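Long-range contacts in cytochrome P450 (Zobellia galactanivorans, PDB 6G5O), which binds a haem group (protoporphyrin IX with iron) within the largely helical fold of the cytochrome P450 family: residues A[257-262]-A[313-318]; A[55-60]-A[271-276]; A[89-94]-A[189-194]. All coordinates share one frame; numbering follows the deposited sequence.

From the N terminus, contact 2 opens first, at loop 55-60. Contact 3 opens at 89-94, in the C-terminal part of helix 79-92 and just beyond, and closes at 189-194, so its whole loop falls within the span of contact 2. Contact 1 then opens on helix 253-264, just before contact 2 closes on the following strand, 270-274, and closes in turn at 313-318; contacts 1 and 2 therefore cross. The centres of the three contacts lie about 28 to 29 Å from one another and none touches another. Contact 1 ties a helix to the loop before helix 333-350, contact 2 ties an N-terminal loop to a mixed sheet beside the haem, and contact 3 joins helix 79-92, whose Phe91 lies near the haem, to helix 191-196.

Contact 1 (A[257-262]-A[313-318]); sequences VEEMIR and LDRKVN
Glu259 OE1 is gripped by two arginines, Arg315 across the contact and Arg262 one turn along its own helix. Arg315 NE donates to Glu259 OE1 at 2.9 Å, while Arg262 NE reaches Glu259 OE1 at 2.8 Å from the opposite face of the carboxylate. The second oxygen repeats the pattern: Arg315 NH2 lies 3.2 Å from Glu259 OE2 and Arg262 NH2 lies 3.0 Å from Glu259 OE2, again on opposite faces, and the backbone N of Val312 is a further donor to it. Each guanidinium thus holds the carboxylate side-on, through NE and one terminal nitrogen. Glu259 leaves its helix with CG anti to the backbone N (chi1 172°), then bends at chi2, which sets the carboxylate between the two arginines. Their guanidinium planes stand 61° apart, and Arg262 NH2 approaches Arg315 NH2 to 3.5 Å without a bond, the shared carboxylate probably offsetting their like charges. Outer nitrogens are held by carbonyls: Asn299 and Pro308 for Arg262, Glu306 and Asn307 for Arg315.

Beside this network, Asn318 ND2 makes a weak bond to Glu258 O at 3.3 Å, and Asn318 OD1 rests against Arg262 CD at 3.5 Å. On another flank Met260 CE meets Leu313 CD1.

The Glu-x-x-Arg spacing on a helix, completed by an arginine from the loop between helices 295-298 and 333-350, is the ExxR motif and Glu-Arg-Arg triad of cytochromes P450. Gripped by both arginines and enclosed by mainly buried residues, the carboxylate is probably kept ionised, and the paired bonds fix its rotation while locking the loop to helix 253-264.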
loop_
_atom_site.group_PDB
_atom_site.type_symbol
_atom_site.label_atom_id
_atom_site.label_comp_id
_atom_site.label_asym_id
_atom_site.label_seq_id
_atom_site.Cartn_x
_atom_site.Cartn_y
_atom_site.Cartn_z
ATOM N N VAL A 257 7.591 3.822 11.846
ATOM C CA VAL A 257 6.824 3.734 10.600
ATOM C C VAL A 257 6.960 2.349 10.010
ATOM O O VAL A 257 5.960 1.755 9.593
ATOM C CB VAL A 257 7.197 4.850 9.577
ATOM C CG1 VAL A 257 6.646 4.531 8.183
ATOM C CG2 VAL A 257 6.637 6.193 10.034
ATOM N N GLU A 258 8.184 1.813 10.012
ATOM C CA GLU A 258 8.421 0.489 9.441
ATOM C C GLU A 258 7.717 -0.567 10.282
ATOM O O GLU A 258 7.279 -1.614 9.774
ATOM C CB GLU A 258 9.914 0.149 9.354
ATOM C CG GLU A 258 10.692 1.005 8.380
ATOM C CD GLU A 258 10.088 1.072 6.963
ATOM O OE1 GLU A 258 9.830 0.022 6.327
ATOM O OE2 GLU A 258 9.898 2.213 6.474
ATOM N N GLU A 259 7.646 -0.329 11.590
ATOM C CA GLU A 259 7.009 -1.300 12.439
ATOM C C GLU A 259 5.499 -1.296 12.209
ATOM O O GLU A 259 4.852 -2.341 12.255
ATOM C CB GLU A 259 7.350 -1.038 13.926
ATOM C CG GLU A 259 6.570 -1.882 14.926
ATOM C CD GLU A 259 6.909 -3.336 14.908
ATOM O OE1 GLU A 259 7.599 -3.811 13.969
ATOM O OE2 GLU A 259 6.513 -4.028 15.865
ATOM N N MET A 260 4.935 -0.116 11.993
ATOM C CA MET A 260 3.541 -0.020 11.618
ATOM C C MET A 260 3.243 -0.680 10.255
ATOM O O MET A 260 2.261 -1.379 10.126
ATOM C CB MET A 260 3.109 1.412 11.684
ATOM C CG MET A 260 2.938 1.804 13.142
ATOM S SD MET A 260 2.189 3.397 13.313
ATOM C CE MET A 260 2.609 3.728 15.046
ATOM N N ILE A 261 4.103 -0.517 9.274
ATOM C CA ILE A 261 3.885 -1.226 8.026
ATOM C C ILE A 261 3.912 -2.737 8.217
ATOM O O ILE A 261 3.130 -3.443 7.632
ATOM C CB ILE A 261 4.892 -0.800 6.934
ATOM C CG1 ILE A 261 4.672 0.676 6.556
ATOM C CG2 ILE A 261 4.765 -1.692 5.711
ATOM C CD1 ILE A 261 3.246 1.027 6.190
ATOM N N ARG A 262 4.822 -3.243 9.015
ATOM C CA ARG A 262 4.895 -4.685 9.308
ATOM C C ARG A 262 3.589 -5.239 9.911
ATOM O O ARG A 262 3.009 -6.235 9.446
ATOM C CB ARG A 262 6.028 -4.973 10.326
ATOM C CG ARG A 262 6.250 -6.458 10.608
ATOM C CD ARG A 262 7.136 -6.691 11.829
ATOM N NE ARG A 262 6.510 -6.247 13.085
ATOM C CZ ARG A 262 5.640 -6.973 13.768
ATOM N NH1 ARG A 262 5.295 -8.175 13.333
ATOM N NH2 ARG A 262 5.097 -6.482 14.861
ATOM N N LEU A 313 7.742 -0.305 19.118
ATOM C CA LEU A 313 7.812 0.993 18.479
ATOM C C LEU A 313 9.171 1.347 17.910
ATOM O O LEU A 313 9.255 2.071 16.921
ATOM C CB LEU A 313 7.371 2.073 19.480
ATOM C CG LEU A 313 6.862 3.387 18.896
ATOM C CD1 LEU A 313 5.653 3.146 18.000
ATOM C CD2 LEU A 313 6.436 4.329 20.001
ATOM N N ASP A 314 10.228 0.854 18.525
ATOM C CA ASP A 314 11.583 1.204 18.087
ATOM C C ASP A 314 12.339 0.002 17.506
ATOM O O ASP A 314 13.558 -0.024 17.513
ATOM C CB ASP A 314 12.362 1.821 19.272
ATOM C CG ASP A 314 12.428 0.867 20.526
ATOM O OD1 ASP A 314 11.967 -0.310 20.456
ATOM O OD2 ASP A 314 12.917 1.308 21.602
ATOM N N ARG A 315 11.625 -0.990 16.996
ATOM C CA ARG A 315 12.266 -2.226 16.539
ATOM C C ARG A 315 13.380 -1.902 15.534
ATOM O O ARG A 315 13.106 -1.309 14.500
ATOM C CB ARG A 315 11.201 -3.137 15.881
ATOM C CG ARG A 315 11.651 -4.536 15.512
ATOM C CD ARG A 315 10.593 -5.293 14.698
ATOM N NE ARG A 315 9.338 -5.539 15.450
ATOM C CZ ARG A 315 9.102 -6.592 16.229
ATOM N NH1 ARG A 315 10.019 -7.503 16.431
ATOM N NH2 ARG A 315 7.929 -6.705 16.842
ATOM N N LYS A 316 14.623 -2.279 15.841
ATOM C CA LYS A 316 15.766 -2.125 14.913
ATOM C C LYS A 316 15.851 -3.278 13.922
ATOM O O LYS A 316 16.183 -3.086 12.728
ATOM C CB LYS A 316 17.126 -2.025 15.644
ATOM C CG LYS A 316 17.198 -0.875 16.639
ATOM C CD LYS A 316 18.541 -0.726 17.340
ATOM C CE LYS A 316 19.578 -0.090 16.425
ATOM N NZ LYS A 316 20.800 0.345 17.176
ATOM N N VAL A 317 15.603 -4.477 14.410
ATOM C CA VAL A 317 15.689 -5.654 13.536
ATOM C C VAL A 317 14.316 -5.944 12.931
ATOM O O VAL A 317 13.485 -6.563 13.576
ATOM C CB VAL A 317 16.216 -6.919 14.279
ATOM C CG1 VAL A 317 16.376 -8.081 13.308
ATOM C CG2 VAL A 317 17.579 -6.617 14.950
ATOM N N ASN A 318 14.090 -5.530 11.690
ATOM C CA ASN A 318 12.731 -5.572 11.119
ATOM C C ASN A 318 12.802 -5.816 9.628
ATOM O O ASN A 318 12.570 -4.893 8.838
ATOM C CB ASN A 318 12.006 -4.235 11.440
ATOM C CG ASN A 318 10.557 -4.221 11.035
ATOM O OD1 ASN A 318 10.030 -5.224 10.548
ATOM N ND2 ASN A 318 9.899 -3.090 11.227
#

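Contact 2 (A[55-60]-A[271-276]); sequences GRIVIP and GRVVTE. With HEM (protoporphyrin IX containing Fe), chain C.
Gly271 meets Ile57 through its backbone: Gly271 N donates to Ile57 O at 2.8 Å, a weak bond because the N-H...O angle is only 129°. The acceptor belongs to the type I turn of Gly55 to Val58. Gly271 is packed closely besides, with Ile57 CB 3.4 Å from Gly271 O and Ile59 CD1 4.0 Å from Gly271 N.

CB of Arg272 is directed away from the loop, which the residue meets mainly through its backbone, Ile57 CG2 lying 4.2 Å from Arg272 CA. A bend at chi2 (-77°) folds the chain so that the guanidinium meets a haem propionate edge-on. Arg272 NH2 reaches HEM O2A at 2.9 Å and almost straight (172°), while Arg272 NH1 is shared between HEM O1A and Gly271 O, the latter a side-chain-to-backbone bond that probably steadies the guanidinium. An arginine anchoring a haem propionate is a familiar arrangement in cytochromes P450; His80, Arg84 and His328 are further hydrogen-bond partners of the haem.

Val273 turns back toward the loop and lays CG2 over one face of the Arg56 guanidinium, 3.6 Å from Arg56 NH1. Other nitrogens of that group have partners elsewhere, the carboxylate of Asp27 at NE and Asp288 O at NH2.

Strand 270-274 runs antiparallel to both of its neighbours in the mixed sheet, 290-293 and the outermost 48-49; loop 55-60 packs against it, with Ile59 also resting on strand 290-293.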
loop_
_atom_site.group_PDB
_atom_site.type_symbol
_atom_site.label_atom_id
_atom_site.label_comp_id
_atom_site.label_asym_id
_atom_site.label_seq_id
_atom_site.Cartn_x
_atom_site.Cartn_y
_atom_site.Cartn_z
ATOM N N GLY A 55 -4.565 -8.403 -14.857
ATOM C CA GLY A 55 -5.587 -8.613 -13.834
ATOM C C GLY A 55 -5.471 -9.922 -13.092
ATOM O O GLY A 55 -6.032 -10.088 -11.995
ATOM N N ARG A 56 -4.748 -10.863 -13.657
ATOM C CA ARG A 56 -4.778 -12.202 -13.096
ATOM C C ARG A 56 -4.070 -12.355 -11.754
ATOM O O ARG A 56 -4.538 -13.122 -10.911
ATOM C CB ARG A 56 -4.215 -13.221 -14.070
ATOM C CG ARG A 56 -4.897 -14.565 -13.886
ATOM C CD ARG A 56 -4.329 -15.659 -14.777
ATOM N NE ARG A 56 -4.667 -16.948 -14.170
ATOM C CZ ARG A 56 -4.024 -18.092 -14.365
ATOM N NH1 ARG A 56 -2.977 -18.189 -15.193
ATOM N NH2 ARG A 56 -4.460 -19.167 -13.722
ATOM N N ILE A 57 -2.956 -11.651 -11.548
ATOM C CA ILE A 57 -2.186 -11.832 -10.316
ATOM C C ILE A 57 -2.813 -11.112 -9.116
ATOM O O ILE A 57 -2.360 -11.284 -8.007
ATOM C CB ILE A 57 -0.702 -11.440 -10.444
ATOM C CG1 ILE A 57 -0.527 -9.923 -10.609
ATOM C CG2 ILE A 57 -0.040 -12.217 -11.561
ATOM C CD1 ILE A 57 0.874 -9.495 -11.049
ATOM N N VAL A 58 -3.855 -10.316 -9.321
ATOM C CA VAL A 58 -4.509 -9.649 -8.197
ATOM C C VAL A 58 -5.522 -10.614 -7.569
ATOM O O VAL A 58 -5.960 -11.601 -8.215
ATOM C CB VAL A 58 -5.210 -8.350 -8.639
ATOM C CG1 VAL A 58 -5.717 -7.537 -7.440
ATOM C CG2 VAL A 58 -4.260 -7.508 -9.478
ATOM N N ILE A 59 -5.881 -10.326 -6.308
ATOM C CA ILE A 59 -6.848 -11.098 -5.554
ATOM C C ILE A 59 -7.792 -10.164 -4.788
ATOM O O ILE A 59 -7.367 -9.506 -3.805
ATOM C CB ILE A 59 -6.150 -12.058 -4.580
ATOM C CG1 ILE A 59 -5.274 -13.048 -5.349
ATOM C CG2 ILE A 59 -7.187 -12.820 -3.755
ATOM C CD1 ILE A 59 -4.291 -13.802 -4.483
ATOM N N PRO A 60 -9.067 -10.081 -5.212
ATOM C CA PRO A 60 -9.670 -10.874 -6.300
ATOM C C PRO A 60 -9.160 -10.553 -7.704
ATOM O O PRO A 60 -8.874 -9.381 -8.002
ATOM C CB PRO A 60 -11.149 -10.485 -6.216
ATOM C CG PRO A 60 -11.147 -9.113 -5.637
ATOM C CD PRO A 60 -10.013 -9.098 -4.658
ATOM N N GLY A 271 -0.886 -12.114 -5.802
ATOM C CA GLY A 271 -0.694 -13.356 -6.500
ATOM C C GLY A 271 0.509 -13.395 -7.393
ATOM O O GLY A 271 1.094 -12.356 -7.719
ATOM N N ARG A 272 0.848 -14.621 -7.800
ATOM C CA ARG A 272 1.726 -14.917 -8.918
ATOM C C ARG A 272 1.109 -16.121 -9.687
ATOM O O ARG A 272 0.266 -16.857 -9.151
ATOM C CB ARG A 272 3.101 -15.313 -8.417
ATOM C CG ARG A 272 3.843 -14.265 -7.609
ATOM C CD ARG A 272 4.424 -13.191 -8.513
ATOM N NE ARG A 272 5.363 -12.274 -7.846
ATOM C CZ ARG A 272 5.009 -11.152 -7.210
ATOM N NH1 ARG A 272 3.728 -10.799 -7.068
ATOM N NH2 ARG A 272 5.957 -10.380 -6.686
ATOM N N VAL A 273 1.549 -16.333 -10.917
ATOM C CA VAL A 273 1.114 -17.485 -11.711
ATOM C C VAL A 273 2.258 -18.492 -11.791
ATOM O O VAL A 273 3.390 -18.139 -12.149
ATOM C CB VAL A 273 0.661 -17.030 -13.120
ATOM C CG1 VAL A 273 0.690 -18.181 -14.140
ATOM C CG2 VAL A 273 -0.717 -16.387 -13.018
ATOM N N VAL A 274 1.959 -19.741 -11.458
ATOM C CA VAL A 274 2.975 -20.822 -11.461
ATOM C C VAL A 274 3.234 -21.282 -12.913
ATOM O O VAL A 274 2.302 -21.482 -13.665
ATOM C CB VAL A 274 2.506 -22.028 -10.603
ATOM C CG1 VAL A 274 3.596 -23.085 -10.540
ATOM C CG2 VAL A 274 2.112 -21.589 -9.198
ATOM N N THR A 275 4.488 -21.397 -13.316
ATOM C CA THR A 275 4.784 -21.617 -14.724
ATOM C C THR A 275 5.172 -23.055 -15.011
ATOM O O THR A 275 5.400 -23.417 -16.163
ATOM C CB THR A 275 5.944 -20.708 -15.217
ATOM O OG1 THR A 275 7.146 -21.008 -14.503
ATOM C CG2 THR A 275 5.594 -19.204 -15.056
ATOM N N GLU A 276 5.299 -23.868 -13.966
ATOM C CA GLU A 276 5.814 -25.239 -14.080
ATOM C C GLU A 276 5.483 -25.965 -12.784
ATOM O O GLU A 276 5.367 -25.323 -11.744
ATOM C CB GLU A 276 7.335 -25.254 -14.333
ATOM C CG GLU A 276 8.185 -24.722 -13.188
ATOM C CD GLU A 276 9.686 -24.700 -13.484
ATOM O OE1 GLU A 276 10.118 -25.333 -14.469
ATOM O OE2 GLU A 276 10.456 -24.052 -12.729
HETATM C CHA HEM C . 4.183 -2.654 -5.251
HETATM C CHB HEM C . 2.582 -2.361 -0.703
HETATM C CHC HEM C . 1.812 2.362 -1.244
HETATM C CHD HEM C . 2.804 1.957 -5.909
HETATM C C1A HEM C . 3.835 -2.969 -3.956
HETATM C C2A HEM C . 3.951 -4.265 -3.373
HETATM C C3A HEM C . 3.518 -4.159 -2.126
HETATM C C4A HEM C . 3.103 -2.829 -1.889
HETATM C CMA HEM C . 3.494 -5.292 -1.154
HETATM C CAA HEM C . 4.514 -5.548 -3.983
HETATM C CBA HEM C . 3.505 -6.140 -4.954
HETATM C CGA HEM C . 4.067 -7.357 -5.655
HETATM O O1A HEM C . 3.582 -7.699 -6.729
HETATM O O2A HEM C . 5.015 -8.026 -5.204
HETATM C C1B HEM C . 2.237 -1.047 -0.461
HETATM C C2B HEM C . 1.890 -0.596 0.829
HETATM C C3B HEM C . 1.641 0.751 0.699
HETATM C C4B HEM C . 1.890 1.067 -0.743
HETATM C CMB HEM C . 1.759 -1.439 2.061
HETATM C CAB HEM C . 1.287 1.797 1.655
HETATM C CBB HEM C . 1.302 1.678 2.968
HETATM C C1C HEM C . 2.016 2.686 -2.559
HETATM C C2C HEM C . 1.750 3.929 -3.132
HETATM C C3C HEM C . 1.978 3.806 -4.480
HETATM C C4C HEM C . 2.412 2.473 -4.694
HETATM C CMC HEM C . 1.311 5.171 -2.422
HETATM C CAC HEM C . 1.878 4.841 -5.518
HETATM C CBC HEM C . 1.514 6.111 -5.369
HETATM C C1D HEM C . 3.319 0.660 -6.069
HETATM C C2D HEM C . 3.847 0.189 -7.362
HETATM C C3D HEM C . 4.255 -1.080 -7.193
HETATM C C4D HEM C . 3.919 -1.400 -5.801
HETATM C CMD HEM C . 3.951 1.026 -8.591
HETATM C CAD HEM C . 4.876 -1.982 -8.244
HETATM C CBD HEM C . 6.410 -2.078 -8.211
HETATM C CGD HEM C . 6.926 -2.960 -9.365
HETATM O O1D HEM C . 6.126 -3.715 -10.021
HETATM O O2D HEM C . 8.155 -2.972 -9.716
HETATM N NA HEM C . 3.263 -2.102 -3.039
HETATM N NB HEM C . 2.214 -0.052 -1.349
HETATM N NC HEM C . 2.387 1.797 -3.504
HETATM N ND HEM C . 3.399 -0.324 -5.188
HETATM FE FE HEM C . 2.851 -0.212 -3.359
HETATM O O HOH W 1 0.736 -0.907 -3.682
#

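Contact 3 (A[89-94]-A[189-194]); sequences PWFKRP and DDMYSV
Trp90 and Met191 mark the nearest backbone approach, their CA atoms 8.0 Å apart, where the C-terminal part of helix 79-92 faces the first turn of helix 191-196. That separation is bridged by the indole. Trp90 sends its CG out anti to the backbone N (chi1 -173°), carrying the ring across to the start of the second helix, where Met191 CA lies over one ring face. Met191 CG comes within 3.2 Å of Trp90 NE1, a tight approach, and its sulfur completes a Met-aromatic contact, oblique rather than over the ring: SD is 4.3 Å from the centroid of the five-membered ring and 56° off its normal. Because Met191 is extended beyond CG, its methyl runs on to Phe91, with CE 3.8 Å from Phe91 CZ. At the six-membered end, Val194 CG2 packs 3.7 Å from Trp90 CZ3, and Asp189 O is equally near Trp90 CH2. The opposite indole face carries Arg93, whose NH1 sits 3.2 Å above the ring plane and bonds to Leu138 O.

The helix that presents Met191 and Val194 is capped by Asp190. Its OD1 accepts from Ser193 N at 3.0 Å and from Ser193 OG, the two donors arriving from opposite faces of the carboxylate.

Across the interface the chemistry is therefore apolar and sulfur-aromatic, and polar atoms find partners outside the two segments: Trp90 NE1 has a weak bond to Leu138 O, and Asp189 O accepts from Asn140. Met191 CA and Arg93 NH1, both offset toward the indole rim, should limit its rotation, and Phe91 continues the packing to the haem, which lies about 4 Å from the Phe91 side chain.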
loop_
_atom_site.group_PDB
_atom_site.type_symbol
_atom_site.label_atom_id
_atom_site.label_comp_id
_atom_site.label_asym_id
_atom_site.label_seq_id
_atom_site.Cartn_x
_atom_site.Cartn_y
_atom_site.Cartn_z
ATOM N N PRO A 89 13.239 7.308 -10.672
ATOM C CA PRO A 89 13.597 8.632 -10.155
ATOM C C PRO A 89 12.388 9.499 -9.861
ATOM O O PRO A 89 12.422 10.265 -8.898
ATOM C CB PRO A 89 14.473 9.239 -11.250
ATOM C CG PRO A 89 14.996 8.050 -12.052
ATOM C CD PRO A 89 13.918 6.989 -11.943
ATOM N N TRP A 90 11.310 9.341 -10.628
ATOM C CA TRP A 90 10.086 10.083 -10.361
ATOM C C TRP A 90 9.569 9.765 -8.949
ATOM O O TRP A 90 9.256 10.664 -8.184
ATOM C CB TRP A 90 9.013 9.829 -11.413
ATOM C CG TRP A 90 7.849 10.702 -11.232
ATOM C CD1 TRP A 90 6.638 10.370 -10.661
ATOM C CD2 TRP A 90 7.767 12.084 -11.575
ATOM N NE1 TRP A 90 5.796 11.476 -10.653
ATOM C CE2 TRP A 90 6.471 12.540 -11.194
ATOM C CE3 TRP A 90 8.646 12.983 -12.181
ATOM C CZ2 TRP A 90 6.054 13.837 -11.400
ATOM C CZ3 TRP A 90 8.234 14.282 -12.377
ATOM C CH2 TRP A 90 6.948 14.702 -11.980
ATOM N N PHE A 91 9.535 8.479 -8.614
ATOM C CA PHE A 91 9.019 8.006 -7.323
ATOM C C PHE A 91 9.947 8.292 -6.116
ATOM O O PHE A 91 9.498 8.261 -5.003
ATOM C CB PHE A 91 8.714 6.513 -7.371
ATOM C CG PHE A 91 7.401 6.168 -8.026
ATOM C CD1 PHE A 91 6.250 6.180 -7.297
ATOM C CD2 PHE A 91 7.342 5.798 -9.368
ATOM C CE1 PHE A 91 5.036 5.862 -7.884
ATOM C CE2 PHE A 91 6.147 5.486 -9.961
ATOM C CZ PHE A 91 4.983 5.496 -9.224
ATOM N N LYS A 92 11.209 8.616 -6.376
ATOM C CA LYS A 92 12.158 8.987 -5.332
ATOM C C LYS A 92 12.047 10.483 -4.965
ATOM O O LYS A 92 12.633 10.894 -3.965
ATOM C CB LYS A 92 13.611 8.656 -5.745
ATOM C CG LYS A 92 14.386 7.727 -4.823
ATOM C CD LYS A 92 14.144 6.240 -5.038
ATOM N N ARG A 93 11.291 11.260 -5.739
ATOM C CA ARG A 93 11.134 12.693 -5.457
ATOM C C ARG A 93 10.695 13.074 -4.035
ATOM O O ARG A 93 11.005 14.165 -3.601
ATOM C CB ARG A 93 10.203 13.370 -6.493
ATOM C CG ARG A 93 10.888 13.698 -7.826
ATOM C CD ARG A 93 9.885 13.919 -8.963
ATOM N NE ARG A 93 8.855 14.866 -8.582
ATOM C CZ ARG A 93 7.610 14.568 -8.203
ATOM N NH1 ARG A 93 7.150 13.297 -8.155
ATOM N NH2 ARG A 93 6.798 15.578 -7.882
ATOM N N PRO A 94 9.941 12.230 -3.332
ATOM C CA PRO A 94 9.535 12.681 -1.970
ATOM C C PRO A 94 10.710 12.799 -0.967
ATOM O O PRO A 94 10.519 13.233 0.170
ATOM C CB PRO A 94 8.549 11.624 -1.518
ATOM C CG PRO A 94 8.050 11.010 -2.792
ATOM C CD PRO A 94 9.198 11.030 -3.748
ATOM N N ASP A 189 4.503 19.602 -16.768
ATOM C CA ASP A 189 5.460 19.127 -15.759
ATOM C C ASP A 189 4.921 17.984 -14.914
ATOM O O ASP A 189 5.630 17.493 -14.040
ATOM C CB ASP A 189 5.799 20.282 -14.797
ATOM C CG ASP A 189 6.861 21.204 -15.349
ATOM O OD1 ASP A 189 7.068 21.251 -16.590
ATOM O OD2 ASP A 189 7.525 21.871 -14.519
ATOM N N ASP A 190 3.671 17.595 -15.153
ATOM C CA ASP A 190 2.991 16.576 -14.376
ATOM C C ASP A 190 3.447 15.179 -14.808
ATOM O O ASP A 190 4.112 15.044 -15.832
ATOM C CB ASP A 190 1.457 16.756 -14.474
ATOM C CG ASP A 190 0.888 16.470 -15.883
ATOM O OD1 ASP A 190 1.646 16.157 -16.838
ATOM O OD2 ASP A 190 -0.358 16.515 -16.006
ATOM N N MET A 191 3.127 14.162 -14.014
ATOM C CA MET A 191 3.654 12.830 -14.246
ATOM C C MET A 191 3.302 12.271 -15.656
ATOM O O MET A 191 4.116 11.584 -16.288
ATOM C CB MET A 191 3.151 11.874 -13.160
ATOM C CG MET A 191 3.865 10.534 -13.055
ATOM S SD MET A 191 3.121 9.521 -11.745
ATOM C CE MET A 191 4.032 7.980 -11.934
ATOM N N TYR A 192 2.084 12.547 -16.109
ATOM C CA TYR A 192 1.611 12.153 -17.445
ATOM C C TYR A 192 2.558 12.646 -18.535
ATOM O O TYR A 192 3.007 11.880 -19.402
ATOM C CB TYR A 192 0.251 12.746 -17.707
ATOM C CG TYR A 192 -0.809 12.364 -16.686
ATOM C CD1 TYR A 192 -1.477 11.153 -16.775
ATOM C CD2 TYR A 192 -1.164 13.250 -15.665
ATOM C CE1 TYR A 192 -2.433 10.810 -15.870
ATOM C CE2 TYR A 192 -2.135 12.927 -14.729
ATOM C CZ TYR A 192 -2.756 11.714 -14.830
ATOM O OH TYR A 192 -3.740 11.393 -13.940
ATOM N N SER A 193 2.892 13.924 -18.448
ATOM C CA SER A 193 3.754 14.577 -19.433
ATOM C C SER A 193 5.151 14.042 -19.417
ATOM O O SER A 193 5.719 13.772 -20.468
ATOM C CB SER A 193 3.790 16.085 -19.183
ATOM O OG SER A 193 2.514 16.610 -19.467
ATOM N N VAL A 194 5.703 13.882 -18.218
ATOM C CA VAL A 194 6.998 13.273 -18.057
ATOM C C VAL A 194 7.059 11.841 -18.618
ATOM O O VAL A 194 8.052 11.467 -19.186
ATOM C CB VAL A 194 7.427 13.219 -16.576
ATOM C CG1 VAL A 194 8.740 12.458 -16.426
ATOM C CG2 VAL A 194 7.598 14.638 -16.028
#